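Local coordinates for pili retraction protein PilT (Thermus thermophilus, PDB 5FL3), which binds ADP in its nucleotide pocket and probably hydrolyses ATP, as a GSP E family ATPase thought to drive retraction of type IV pili, at residues A62-E67 / K76-A81; A152-I157 / V209-E214; N248-F253 / R260-L265. All blocks are in the same frame, centred on the assembly; numbering follows the deposited sequence.

Contact 1 (A62-E67 / K76-A81); sequences ALLTPE and KEMDFA
Leu-64 lays its CD2 methyl on the ring of Phe-80, 3.6 Å from CD2 to the ring centroid. This is a CH-pi contact over the face, with the methyl only 11° off the ring normal. It is so well centred that CD2 lies at similar distances from all six ring carbons, the nearest being CE1 and CZ of Phe-80 at 3.7 Å. Phe-80 reaches this place with CG set between its own backbone N and carbonyl carbon (chi1 66°), which swings the ring off the strand toward 62-67, about at right angles to the Leu-64 side chain. Around this close pair the packing is looser. Leu-63 meets the ring obliquely, CB to CE2 of Phe-80 at 4.2 Å, and the same CD2 methyl also meets Met-78, with CE of Met-78 4.2 Å from CD2 of Leu-64. On the opposite surface of strand 78-84 the alternating residues turn to solvent, where exposed Asp-79 forms a salt bridge with Arg-91 and a hydrogen bond with Asn-93.

The segments join the turn between helices 53-63 and 66-72 to the strand at one edge of the six-stranded antiparallel sheet, as counted within this chain; Leu-72 and Leu-94 extend the apolar cluster. Wholly apolar and buried, the contact packs the end of helix 53-63 and the connection after it against the sheet by van der Waals packing and a single methyl-on-ring interaction, without polar pairing between the segments.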
ATOM      1  N   ALA A  62      27.662  14.831   3.216  1.00 48.38           N
ATOM      2  CA  ALA A  62      27.140  15.773   2.232  1.00 45.86           C
ATOM      3  C   ALA A  62      25.632  15.964   2.345  1.00 50.98           C
ATOM      4  O   ALA A  62      25.097  16.953   1.857  1.00 57.44           O
ATOM      5  CB  ALA A  62      27.490  15.314   0.841  1.00 47.26           C
ATOM      6  N   LEU A  63      24.948  15.017   2.981  1.00 51.55           N
ATOM      7  CA  LEU A  63      23.494  15.072   3.101  1.00 53.21           C
ATOM      8  C   LEU A  63      22.992  15.684   4.413  1.00 53.12           C
ATOM      9  O   LEU A  63      21.863  16.154   4.490  1.00 56.16           O
ATOM     10  CB  LEU A  63      22.910  13.668   2.939  1.00 48.84           C
ATOM     11  CG  LEU A  63      23.107  13.100   1.538  1.00 51.43           C
ATOM     12  CD1 LEU A  63      22.433  11.761   1.427  1.00 48.35           C
ATOM     13  CD2 LEU A  63      22.558  14.062   0.506  1.00 49.23           C
ATOM     14  N   LEU A  64      23.830  15.681   5.439  1.00 51.71           N
ATOM     15  CA  LEU A  64      23.416  16.132   6.759  1.00 53.06           C
ATOM     16  C   LEU A  64      23.681  17.612   7.017  1.00 55.96           C
ATOM     17  O   LEU A  64      24.637  18.187   6.509  1.00 56.09           O
ATOM     18  CB  LEU A  64      24.128  15.318   7.831  1.00 54.76           C
ATOM     19  CG  LEU A  64      23.853  13.827   7.833  1.00 55.30           C
ATOM     20  CD1 LEU A  64      24.783  13.162   8.832  1.00 51.31           C
ATOM     21  CD2 LEU A  64      22.375  13.578   8.164  1.00 53.52           C
ATOM     22  N   THR A  65      22.837  18.217   7.842  1.00 57.33           N
ATOM     23  CA  THR A  65      23.072  19.570   8.310  1.00 57.99           C
ATOM     24  C   THR A  65      24.131  19.488   9.405  1.00 62.75           C
ATOM     25  O   THR A  65      24.341  18.414   9.982  1.00 61.58           O
ATOM     26  CB  THR A  65      21.778  20.224   8.832  1.00 60.32           C
ATOM     27  OG1 THR A  65      21.383  19.606  10.065  1.00 57.09           O
ATOM     28  CG2 THR A  65      20.656  20.088   7.794  1.00 57.37           C
ATOM     29  N   PRO A  66      24.830  20.607   9.675  1.00 65.47           N
ATOM     30  CA  PRO A  66      25.904  20.553  10.676  1.00 64.53           C
ATOM     31  C   PRO A  66      25.443  20.100  12.066  1.00 61.98           C
ATOM     32  O   PRO A  66      26.203  19.422  12.772  1.00 59.71           O
ATOM     33  CB  PRO A  66      26.422  21.992  10.695  1.00 61.40           C
ATOM     34  CG  PRO A  66      26.209  22.456   9.280  1.00 57.18           C
ATOM     35  CD  PRO A  66      24.876  21.858   8.891  1.00 61.04           C
ATOM     36  N   GLU A  67      24.218  20.444  12.449  1.00 63.17           N
ATOM     37  CA  GLU A  67      23.687  19.951  13.712  1.00 61.27           C
ATOM     38  C   GLU A  67      23.547  18.419  13.635  1.00 64.41           C
ATOM     39  O   GLU A  67      24.040  17.703  14.512  1.00 64.46           O
ATOM     40  CB  GLU A  67      22.353  20.638  14.070  1.00 58.63           C
ATOM     41  CG  GLU A  67      21.354  20.862  12.920  1.00 71.11           C
ATOM     42  CD  GLU A  67      21.502  22.220  12.210  1.00 73.02           C
ATOM     43  OE1 GLU A  67      22.612  22.525  11.721  1.00 71.84           O
ATOM     44  OE2 GLU A  67      20.504  22.980  12.139  1.00 68.39           O
ATOM     45  N   LYS A  76      23.583   5.088  16.561  1.00 44.43           N
ATOM     46  CA  LYS A  76      23.848   3.936  15.714  1.00 43.02           C
ATOM     47  C   LYS A  76      23.069   4.076  14.412  1.00 39.36           C
ATOM     48  O   LYS A  76      23.505   3.602  13.369  1.00 37.81           O
ATOM     49  CB  LYS A  76      23.473   2.620  16.411  1.00 39.99           C
ATOM     50  CG  LYS A  76      24.230   2.331  17.701  1.00 43.99           C
ATOM     51  CD  LYS A  76      25.730   2.298  17.473  1.00 40.67           C
ATOM     52  CE  LYS A  76      26.481   1.979  18.760  1.00 44.81           C
ATOM     53  NZ  LYS A  76      27.916   2.405  18.621  1.00 51.66           N
ATOM     54  N   GLU A  77      21.909   4.716  14.482  1.00 39.37           N
ATOM     55  CA  GLU A  77      21.060   4.917  13.314  1.00 38.91           C
ATOM     56  C   GLU A  77      20.507   6.339  13.300  1.00 43.29           C
ATOM     57  O   GLU A  77      20.360   6.966  14.348  1.00 42.77           O
ATOM     58  CB  GLU A  77      19.900   3.919  13.295  1.00 38.32           C
ATOM     59  CG  GLU A  77      20.301   2.481  13.351  1.00 36.44           C
ATOM     60  CD  GLU A  77      20.439   1.950  14.768  1.00 38.23           C
ATOM     61  OE1 GLU A  77      20.233   2.696  15.747  1.00 45.95           O
ATOM     62  OE2 GLU A  77      20.760   0.764  14.912  1.00 38.48           O
ATOM     63  N   MET A  78      20.206   6.842  12.108  1.00 40.30           N
ATOM     64  CA  MET A  78      19.599   8.159  11.972  1.00 42.47           C
ATOM     65  C   MET A  78      18.603   8.172  10.850  1.00 42.60           C
ATOM     66  O   MET A  78      18.914   7.774   9.734  1.00 44.69           O
ATOM     67  CB  MET A  78      20.641   9.222  11.715  1.00 43.56           C
ATOM     68  CG  MET A  78      21.259   9.791  12.954  1.00 53.65           C
ATOM     69  SD  MET A  78      22.077  11.333  12.516  1.00 57.51           S
ATOM     70  CE  MET A  78      20.688  12.226  11.812  1.00 55.12           C
ATOM     71  N   ASP A  79      17.400   8.634  11.150  1.00 47.14           N
ATOM     72  CA  ASP A  79      16.347   8.741  10.151  1.00 46.13           C
ATOM     73  C   ASP A  79      16.150  10.220   9.856  1.00 44.61           C
ATOM     74  O   ASP A  79      15.923  10.984  10.776  1.00 52.81           O
ATOM     75  CB  ASP A  79      15.056   8.088  10.661  1.00 41.32           C
ATOM     76  CG  ASP A  79      13.967   8.042   9.610  1.00 53.51           C
ATOM     77  OD1 ASP A  79      13.702   9.089   8.946  1.00 48.23           O
ATOM     78  OD2 ASP A  79      13.362   6.950   9.465  1.00 50.75           O
ATOM     79  N   PHE A  80      16.240  10.633   8.595  1.00 45.86           N
ATOM     80  CA  PHE A  80      16.103  12.061   8.283  1.00 47.13           C
ATOM     81  C   PHE A  80      15.563  12.374   6.868  1.00 48.02           C
ATOM     82  O   PHE A  80      15.719  11.592   5.923  1.00 46.53           O
ATOM     83  CB  PHE A  80      17.458  12.771   8.491  1.00 45.10           C
ATOM     84  CG  PHE A  80      18.533  12.342   7.522  1.00 50.85           C
ATOM     85  CD1 PHE A  80      19.339  11.238   7.794  1.00 46.91           C
ATOM     86  CD2 PHE A  80      18.732  13.034   6.333  1.00 48.36           C
ATOM     87  CE1 PHE A  80      20.317  10.836   6.904  1.00 41.87           C
ATOM     88  CE2 PHE A  80      19.710  12.632   5.442  1.00 51.25           C
ATOM     89  CZ  PHE A  80      20.501  11.526   5.733  1.00 46.76           C
ATOM     90  N   ALA A  81      14.929  13.536   6.737  1.00 48.68           N
ATOM     91  CA  ALA A  81      14.437  14.003   5.442  1.00 48.09           C
ATOM     92  C   ALA A  81      15.511  14.748   4.659  1.00 45.99           C
ATOM     93  O   ALA A  81      16.365  15.420   5.225  1.00 47.58           O
ATOM     94  CB  ALA A  81      13.221  14.898   5.630  1.00 39.82           C
TER

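Contact 2 (A152-I157 / V209-E214)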
ATOM      1  N   ALA A 152      -4.068   6.737  -5.019  1.00 34.23           N
ATOM      2  CA  ALA A 152      -4.867   7.072  -6.200  1.00 34.21           C
ATOM      3  C   ALA A 152      -6.275   7.319  -5.729  1.00 34.80           C
ATOM      4  O   ALA A 152      -6.947   8.232  -6.193  1.00 38.63           O
ATOM      5  CB  ALA A 152      -4.842   5.942  -7.261  1.00 29.34           C
ATOM      6  N   LEU A 153      -6.707   6.494  -4.788  1.00 31.56           N
ATOM      7  CA  LEU A 153      -8.048   6.584  -4.246  1.00 31.76           C
ATOM      8  C   LEU A 153      -8.254   7.895  -3.458  1.00 31.96           C
ATOM      9  O   LEU A 153      -9.282   8.531  -3.575  1.00 33.55           O
ATOM     10  CB  LEU A 153      -8.320   5.360  -3.377  1.00 30.44           C
ATOM     11  CG  LEU A 153      -9.652   5.349  -2.664  1.00 32.98           C
ATOM     12  CD1 LEU A 153     -10.740   5.511  -3.707  1.00 41.09           C
ATOM     13  CD2 LEU A 153      -9.820   4.066  -1.880  1.00 33.37           C
ATOM     14  N   ILE A 154      -7.263   8.310  -2.685  1.00 30.97           N
ATOM     15  CA  ILE A 154      -7.362   9.547  -1.926  1.00 32.49           C
ATOM     16  C   ILE A 154      -7.369  10.751  -2.868  1.00 36.88           C
ATOM     17  O   ILE A 154      -8.096  11.726  -2.661  1.00 36.57           O
ATOM     18  CB  ILE A 154      -6.183   9.677  -0.913  1.00 32.58           C
ATOM     19  CG1 ILE A 154      -6.296   8.626   0.192  1.00 30.72           C
ATOM     20  CG2 ILE A 154      -6.103  11.080  -0.324  1.00 28.67           C
ATOM     21  CD1 ILE A 154      -5.185   8.673   1.179  1.00 32.55           C
ATOM     22  N   ASP A 155      -6.548  10.665  -3.907  1.00 35.86           N
ATOM     23  CA  ASP A 155      -6.398  11.725  -4.895  1.00 35.96           C
ATOM     24  C   ASP A 155      -7.707  11.987  -5.623  1.00 36.24           C
ATOM     25  O   ASP A 155      -8.041  13.118  -5.948  1.00 38.26           O
ATOM     26  CB  ASP A 155      -5.295  11.341  -5.891  1.00 38.30           C
ATOM     27  CG  ASP A 155      -5.037  12.413  -6.935  1.00 40.44           C
ATOM     28  OD1 ASP A 155      -4.554  13.504  -6.559  1.00 35.79           O
ATOM     29  OD2 ASP A 155      -5.296  12.149  -8.134  1.00 45.37           O
ATOM     30  N   HIS A 156      -8.447  10.919  -5.872  1.00 39.51           N
ATOM     31  CA  HIS A 156      -9.703  11.015  -6.587  1.00 40.08           C
ATOM     32  C   HIS A 156     -10.731  11.749  -5.780  1.00 39.24           C
ATOM     33  O   HIS A 156     -11.480  12.568  -6.311  1.00 42.21           O
ATOM     34  CB  HIS A 156     -10.247   9.640  -6.923  1.00 41.62           C
ATOM     35  CG  HIS A 156     -11.551   9.692  -7.647  1.00 49.24           C
ATOM     36  ND1 HIS A 156     -11.647  10.042  -8.979  1.00 44.88           N
ATOM     37  CD2 HIS A 156     -12.815   9.463  -7.221  1.00 44.81           C
ATOM     38  CE1 HIS A 156     -12.914  10.010  -9.344  1.00 45.32           C
ATOM     39  NE2 HIS A 156     -13.643   9.664  -8.298  1.00 48.60           N
ATOM     40  N   ILE A 157     -10.775  11.407  -4.495  1.00 39.33           N
ATOM     41  CA  ILE A 157     -11.619  12.076  -3.509  1.00 41.76           C
ATOM     42  C   ILE A 157     -11.243  13.562  -3.378  1.00 42.10           C
ATOM     43  O   ILE A 157     -12.095  14.461  -3.433  1.00 37.13           O
ATOM     44  CB  ILE A 157     -11.497  11.371  -2.140  1.00 39.11           C
ATOM     45  CG1 ILE A 157     -12.153   9.995  -2.205  1.00 38.05           C
ATOM     46  CG2 ILE A 157     -12.112  12.207  -1.034  1.00 34.72           C
ATOM     47  CD1 ILE A 157     -11.886   9.150  -1.001  1.00 37.76           C
ATOM     48  N   VAL A 209     -13.032  11.376   5.854  1.00 36.35           N
ATOM     49  CA  VAL A 209     -12.293  10.214   5.393  1.00 33.62           C
ATOM     50  C   VAL A 209     -11.101  10.018   6.285  1.00 36.27           C
ATOM     51  O   VAL A 209     -10.329  10.963   6.506  1.00 37.07           O
ATOM     52  CB  VAL A 209     -11.821  10.362   3.928  1.00 36.80           C
ATOM     53  CG1 VAL A 209     -11.172   9.065   3.445  1.00 26.76           C
ATOM     54  CG2 VAL A 209     -13.000  10.749   3.028  1.00 30.05           C
ATOM     55  N   ILE A 210     -10.964   8.805   6.820  1.00 32.73           N
ATOM     56  CA  ILE A 210      -9.788   8.455   7.601  1.00 32.50           C
ATOM     57  C   ILE A 210      -9.024   7.293   6.959  1.00 30.89           C
ATOM     58  O   ILE A 210      -9.570   6.229   6.690  1.00 30.00           O
ATOM     59  CB  ILE A 210     -10.150   8.075   9.057  1.00 35.10           C
ATOM     60  CG1 ILE A 210     -10.990   9.170   9.720  1.00 34.86           C
ATOM     61  CG2 ILE A 210      -8.873   7.759   9.872  1.00 27.57           C
ATOM     62  CD1 ILE A 210     -11.536   8.767  11.088  1.00 37.21           C
ATOM     63  N   MET A 211      -7.745   7.512   6.710  1.00 34.82           N
ATOM     64  CA  MET A 211      -6.900   6.450   6.200  1.00 34.19           C
ATOM     65  C   MET A 211      -5.921   6.025   7.280  1.00 34.05           C
ATOM     66  O   MET A 211      -5.149   6.834   7.782  1.00 34.08           O
ATOM     67  CB  MET A 211      -6.163   6.902   4.943  1.00 32.37           C
ATOM     68  CG  MET A 211      -5.535   5.760   4.176  1.00 37.82           C
ATOM     69  SD  MET A 211      -3.808   5.487   4.594  1.00 36.59           S
ATOM     70  CE  MET A 211      -3.044   6.634   3.451  1.00 36.24           C
ATOM     71  N   VAL A 212      -5.998   4.756   7.655  1.00 33.52           N
ATOM     72  CA  VAL A 212      -5.078   4.150   8.598  1.00 34.64           C
ATOM     73  C   VAL A 212      -4.169   3.218   7.826  1.00 36.32           C
ATOM     74  O   VAL A 212      -4.629   2.162   7.393  1.00 34.25           O
ATOM     75  CB  VAL A 212      -5.810   3.328   9.665  1.00 34.73           C
ATOM     76  CG1 VAL A 212      -4.909   3.104  10.859  1.00 30.31           C
ATOM     77  CG2 VAL A 212      -7.103   4.000  10.063  1.00 31.34           C
ATOM     78  N   GLY A 213      -2.899   3.598   7.662  1.00 37.63           N
ATOM     79  CA  GLY A 213      -1.957   2.881   6.804  1.00 33.33           C
ATOM     80  C   GLY A 213      -1.949   1.369   6.960  1.00 39.53           C
ATOM     81  O   GLY A 213      -1.882   0.633   5.978  1.00 38.24           O
ATOM     82  N   GLU A 214      -2.019   0.899   8.203  1.00 41.36           N
ATOM     83  CA  GLU A 214      -2.155  -0.527   8.468  1.00 39.06           C
ATOM     84  C   GLU A 214      -2.710  -0.764   9.857  1.00 37.92           C
ATOM     85  O   GLU A 214      -2.653   0.120  10.706  1.00 37.58           O
ATOM     86  CB  GLU A 214      -0.820  -1.247   8.295  1.00 41.18           C
ATOM     87  CG  GLU A 214       0.350  -0.486   8.803  1.00 47.97           C
ATOM     88  CD  GLU A 214       1.684  -1.035   8.328  1.00 52.82           C
ATOM     89  OE1 GLU A 214       1.913  -2.255   8.477  1.00 49.59           O
ATOM     90  OE2 GLU A 214       2.503  -0.225   7.831  1.00 54.67           O
TER
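Met-211 stands on strand 209-212 with its side chain directed at helix 146-160, where Ile-154 receives it. From CB the chain leaves with CG anti to the backbone N (chi1 -166°), beside the carbonyl carbon, and CG lies 4.2 Å from Ile-154 CD1. The chain bends about CB-CG (chi2 -95°) and again about CG-SD (chi3 -87°). The sulfur passes by without touching Ile-154, and the double bend brings the terminal CE back to the same methyl for the closest contact, 3.7 Å from Ile-154 CD1. The isoleucine tip is thus touched by both CG and CE of the thioether chain, and the two side chains cross at about a right angle. Ile-154 presents CD1 because its longer branch is fully extended, reaching out from the helix toward the strand.

The setting is that of a P-loop NTPase core: helix 146-160 follows the phosphate-binding loop and lies against one face of the parallel part of the central sheet, in which strand 209-212 runs between 164-169 and 233-238. Residues alternate along the strand, the buried Val-209 and Met-211 facing this helix while Ile-210 and Val-212 turn to helix 195-202 on the other face.

One helical turn further on, the approach is longer, CG2 of Ile-157 to CG2 of Val-209 at 4.4 Å. The neighbouring strands fill in around both pairs, with Thr-167 and Leu-235 each against Ile-154 and Met-211, and Ile-165 beside Ile-157 and Val-209. The Met-211 side chain lies about 7 Å from that of Ser-147, an ADP-binding residue at the start of the same helix.

Contact 3 (N248-F253 / R260-L265)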
ATOM      1  N   ASN A 248     -11.158 -13.548   7.486  1.00 40.98           N
ATOM      2  CA  ASN A 248     -10.830 -14.414   8.613  1.00 38.73           C
ATOM      3  C   ASN A 248      -9.773 -13.813   9.500  1.00 37.55           C
ATOM      4  O   ASN A 248      -9.800 -13.988  10.721  1.00 39.04           O
ATOM      5  CB  ASN A 248     -10.373 -15.780   8.124  1.00 38.03           C
ATOM      6  CG  ASN A 248     -11.507 -16.589   7.571  1.00 43.38           C
ATOM      7  OD1 ASN A 248     -12.610 -16.569   8.116  1.00 46.00           O
ATOM      8  ND2 ASN A 248     -11.263 -17.285   6.463  1.00 44.77           N
ATOM      9  N   ARG A 249      -8.847 -13.088   8.890  1.00 33.81           N
ATOM     10  CA  ARG A 249      -7.775 -12.485   9.670  1.00 41.12           C
ATOM     11  C   ARG A 249      -8.281 -11.416  10.641  1.00 43.51           C
ATOM     12  O   ARG A 249      -7.884 -11.407  11.807  1.00 43.31           O
ATOM     13  CB  ARG A 249      -6.721 -11.883   8.757  1.00 40.95           C
ATOM     14  CG  ARG A 249      -5.449 -11.571   9.493  1.00 48.51           C
ATOM     15  CD  ARG A 249      -5.009 -12.781  10.310  1.00 52.66           C
ATOM     16  NE  ARG A 249      -3.971 -12.429  11.270  1.00 56.17           N
ATOM     17  CZ  ARG A 249      -4.205 -12.009  12.508  1.00 51.65           C
ATOM     18  NH1 ARG A 249      -5.450 -11.889  12.942  1.00 46.50           N
ATOM     19  NH2 ARG A 249      -3.190 -11.710  13.309  1.00 50.01           N
ATOM     20  N   ILE A 250      -9.139 -10.520  10.147  1.00 37.06           N
ATOM     21  CA  ILE A 250      -9.839  -9.553  10.977  1.00 37.36           C
ATOM     22  C   ILE A 250     -10.562 -10.176  12.169  1.00 39.04           C
ATOM     23  O   ILE A 250     -10.465  -9.669  13.286  1.00 39.47           O
ATOM     24  CB  ILE A 250     -10.869  -8.762  10.147  1.00 38.48           C
ATOM     25  CG1 ILE A 250     -10.145  -7.773   9.251  1.00 37.51           C
ATOM     26  CG2 ILE A 250     -11.872  -8.044  11.052  1.00 29.83           C
ATOM     27  CD1 ILE A 250     -10.794  -7.601   7.963  1.00 37.69           C
ATOM     28  N   ILE A 251     -11.294 -11.259  11.927  1.00 38.62           N
ATOM     29  CA  ILE A 251     -12.009 -11.943  13.002  1.00 42.24           C
ATOM     30  C   ILE A 251     -11.028 -12.604  13.977  1.00 48.60           C
ATOM     31  O   ILE A 251     -11.201 -12.506  15.196  1.00 51.99           O
ATOM     32  CB  ILE A 251     -12.980 -13.008  12.461  1.00 40.25           C
ATOM     33  CG1 ILE A 251     -14.082 -12.342  11.645  1.00 38.17           C
ATOM     34  CG2 ILE A 251     -13.575 -13.817  13.608  1.00 37.75           C
ATOM     35  CD1 ILE A 251     -14.756 -13.268  10.657  1.00 41.63           C
ATOM     36  N   ASP A 252      -9.986 -13.245  13.446  1.00 44.81           N
ATOM     37  CA  ASP A 252      -8.991 -13.899  14.289  1.00 44.27           C
ATOM     38  C   ASP A 252      -8.194 -12.923  15.149  1.00 46.48           C
ATOM     39  O   ASP A 252      -7.384 -13.346  15.965  1.00 52.05           O
ATOM     40  CB  ASP A 252      -8.027 -14.742  13.441  1.00 47.38           C
ATOM     41  CG  ASP A 252      -8.660 -16.044  12.950  1.00 49.90           C
ATOM     42  OD1 ASP A 252      -9.821 -16.350  13.317  1.00 57.45           O
ATOM     43  OD2 ASP A 252      -7.991 -16.770  12.204  1.00 47.15           O
ATOM     44  N   PHE A 253      -8.408 -11.625  14.980  1.00 42.14           N
ATOM     45  CA  PHE A 253      -7.782 -10.665  15.885  1.00 48.91           C
ATOM     46  C   PHE A 253      -8.440 -10.683  17.270  1.00 52.21           C
ATOM     47  O   PHE A 253      -7.880 -10.168  18.235  1.00 54.14           O
ATOM     48  CB  PHE A 253      -7.858  -9.252  15.319  1.00 48.08           C
ATOM     49  CG  PHE A 253      -6.666  -8.847  14.529  1.00 46.72           C
ATOM     50  CD1 PHE A 253      -5.480  -8.537  15.163  1.00 45.32           C
ATOM     51  CD2 PHE A 253      -6.732  -8.762  13.145  1.00 43.65           C
ATOM     52  CE1 PHE A 253      -4.374  -8.156  14.433  1.00 47.85           C
ATOM     53  CE2 PHE A 253      -5.634  -8.375  12.413  1.00 41.56           C
ATOM     54  CZ  PHE A 253      -4.453  -8.075  13.053  1.00 46.69           C
ATOM     55  N   ARG A 260     -18.983 -13.424  16.925  1.00 53.29           N
ATOM     56  CA  ARG A 260     -20.142 -13.103  16.102  1.00 58.03           C
ATOM     57  C   ARG A 260     -20.495 -11.612  16.238  1.00 54.50           C
ATOM     58  O   ARG A 260     -21.137 -11.040  15.358  1.00 54.34           O
ATOM     59  CB  ARG A 260     -21.347 -13.985  16.412  1.00 64.87           C
ATOM     60  CG  ARG A 260     -22.484 -13.761  15.393  1.00 66.37           C
ATOM     61  CD  ARG A 260     -23.696 -14.632  15.698  1.00 70.62           C
ATOM     62  NE  ARG A 260     -24.151 -14.400  17.066  1.00 80.61           N
ATOM     63  CZ  ARG A 260     -23.931 -15.262  18.054  1.00 79.90           C
ATOM     64  NH1 ARG A 260     -23.298 -16.401  17.822  1.00 73.43           N
ATOM     65  NH2 ARG A 260     -24.343 -14.993  19.266  1.00 78.68           N
ATOM     66  N   GLN A 261     -20.040 -10.971  17.315  1.00 55.59           N
ATOM     67  CA  GLN A 261     -20.117  -9.514  17.400  1.00 52.71           C
ATOM     68  C   GLN A 261     -19.285  -8.925  16.278  1.00 51.39           C
ATOM     69  O   GLN A 261     -19.737  -8.046  15.551  1.00 48.98           O
ATOM     70  CB  GLN A 261     -19.627  -8.982  18.752  1.00 51.70           C
ATOM     71  CG  GLN A 261     -20.637  -9.114  19.877  1.00 58.25           C
ATOM     72  CD  GLN A 261     -22.023  -8.621  19.474  1.00 59.28           C
ATOM     73  OE1 GLN A 261     -22.852  -9.398  18.998  1.00 59.74           O
ATOM     74  NE2 GLN A 261     -22.282  -7.328  19.674  1.00 58.05           N
ATOM     75  N   VAL A 262     -18.067  -9.437  16.131  1.00 51.10           N
ATOM     76  CA  VAL A 262     -17.150  -8.951  15.110  1.00 47.99           C
ATOM     77  C   VAL A 262     -17.730  -9.161  13.687  1.00 48.40           C
ATOM     78  O   VAL A 262     -17.664  -8.252  12.850  1.00 44.21           O
ATOM     79  CB  VAL A 262     -15.765  -9.618  15.274  1.00 48.70           C
ATOM     80  CG1 VAL A 262     -14.756  -9.004  14.353  1.00 46.52           C
ATOM     81  CG2 VAL A 262     -15.285  -9.445  16.703  1.00 48.27           C
ATOM     82  N   ARG A 263     -18.337 -10.320  13.419  1.00 48.40           N
ATOM     83  CA  ARG A 263     -18.986 -10.534  12.120  1.00 44.37           C
ATOM     84  C   ARG A 263     -20.066  -9.512  11.861  1.00 47.56           C
ATOM     85  O   ARG A 263     -20.158  -8.953  10.765  1.00 42.70           O
ATOM     86  CB  ARG A 263     -19.602 -11.919  12.023  1.00 50.53           C
ATOM     87  CG  ARG A 263     -18.612 -13.030  12.050  1.00 54.63           C
ATOM     88  CD  ARG A 263     -19.198 -14.269  11.433  1.00 51.86           C
ATOM     89  NE  ARG A 263     -18.205 -15.323  11.458  1.00 55.06           N
ATOM     90  CZ  ARG A 263     -17.495 -15.691  10.399  1.00 57.53           C
ATOM     91  NH1 ARG A 263     -17.704 -15.085   9.234  1.00 47.79           N
ATOM     92  NH2 ARG A 263     -16.591 -16.666  10.510  1.00 59.01           N
ATOM     93  N   VAL A 264     -20.904  -9.288  12.871  1.00 51.90           N
ATOM     94  CA  VAL A 264     -21.960  -8.290  12.761  1.00 51.93           C
ATOM     95  C   VAL A 264     -21.331  -6.949  12.425  1.00 42.52           C
ATOM     96  O   VAL A 264     -21.713  -6.300  11.453  1.00 46.54           O
ATOM     97  CB  VAL A 264     -22.798  -8.185  14.055  1.00 54.30           C
ATOM     98  CG1 VAL A 264     -23.654  -6.925  14.032  1.00 52.85           C
ATOM     99  CG2 VAL A 264     -23.674  -9.434  14.227  1.00 49.13           C
ATOM    100  N   LEU A 265     -20.330  -6.569  13.205  1.00 43.79           N
ATOM    101  CA  LEU A 265     -19.617  -5.319  12.979  1.00 44.40           C
ATOM    102  C   LEU A 265     -18.963  -5.306  11.601  1.00 42.63           C
ATOM    103  O   LEU A 265     -19.089  -4.329  10.858  1.00 39.98           O
ATOM    104  CB  LEU A 265     -18.574  -5.094  14.073  1.00 38.77           C
ATOM    105  CG  LEU A 265     -17.779  -3.792  14.029  1.00 43.96           C
ATOM    106  CD1 LEU A 265     -18.682  -2.565  14.069  1.00 39.90           C
ATOM    107  CD2 LEU A 265     -16.785  -3.758  15.176  1.00 44.48           C
TER
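Ile-251 and Arg-263 form the contact of an aliphatic tip with a flat cation. The CD1 methyl of Ile-251 sits 3.6 Å above the guanidinium plane, over its centre, and is nearest to CZ and NH1 of Arg-263, each 3.7 Å away. The methyl also touches the stem, with CG of Arg-263 at 4.1 Å from CD1. The arginine chain, extended from CG to NE, reaches across to Ile-251, and chi4 of -102° turns the group with its face to CD1. A hydrogen bond from NH1 to the backbone O of Leu-304 restrains one nitrogen while a face of the group packs on carbon.

Helix 243-251 is followed by a short connection and then helix 259-269, so the two segments belong to two consecutive helices, packed against helix 218-230 through Ile-250 and Leu-265.

The remaining side-chain interactions are apolar and centre on Val-262, whose CG1 lies 4.2 Å from the Ile-251 CA, the closest approach of that pair. Its side-chain partners are slightly further off: CG1 of Ile-251 at 4.4 Å and CG2 of Ile-250 at 4.5 Å. Val-262 thus lies alongside successive residues of the first helix, and Phe-254, from the connection, packs against it as well.

The three contacts follow one another along the chain without overlapping, and none touches another. Contact 1 lies at the edge of the six-stranded antiparallel sheet, whereas contact 2 lies in the nucleotide-binding core, their centres about 30 Å apart. Contact 3 is farther from contact 1, about 44 Å between centres; it is nearer to contact 2, at about 23 Å between centres and about 8 Å between nearest atoms. Only contact 2 comes near the ligand, the side chain of Met-211 lying about 9 Å from the Lys-146 side chain and about 10 Å from bound ADP. Contacts 1 and 3 are structural packing away from the annotated sites.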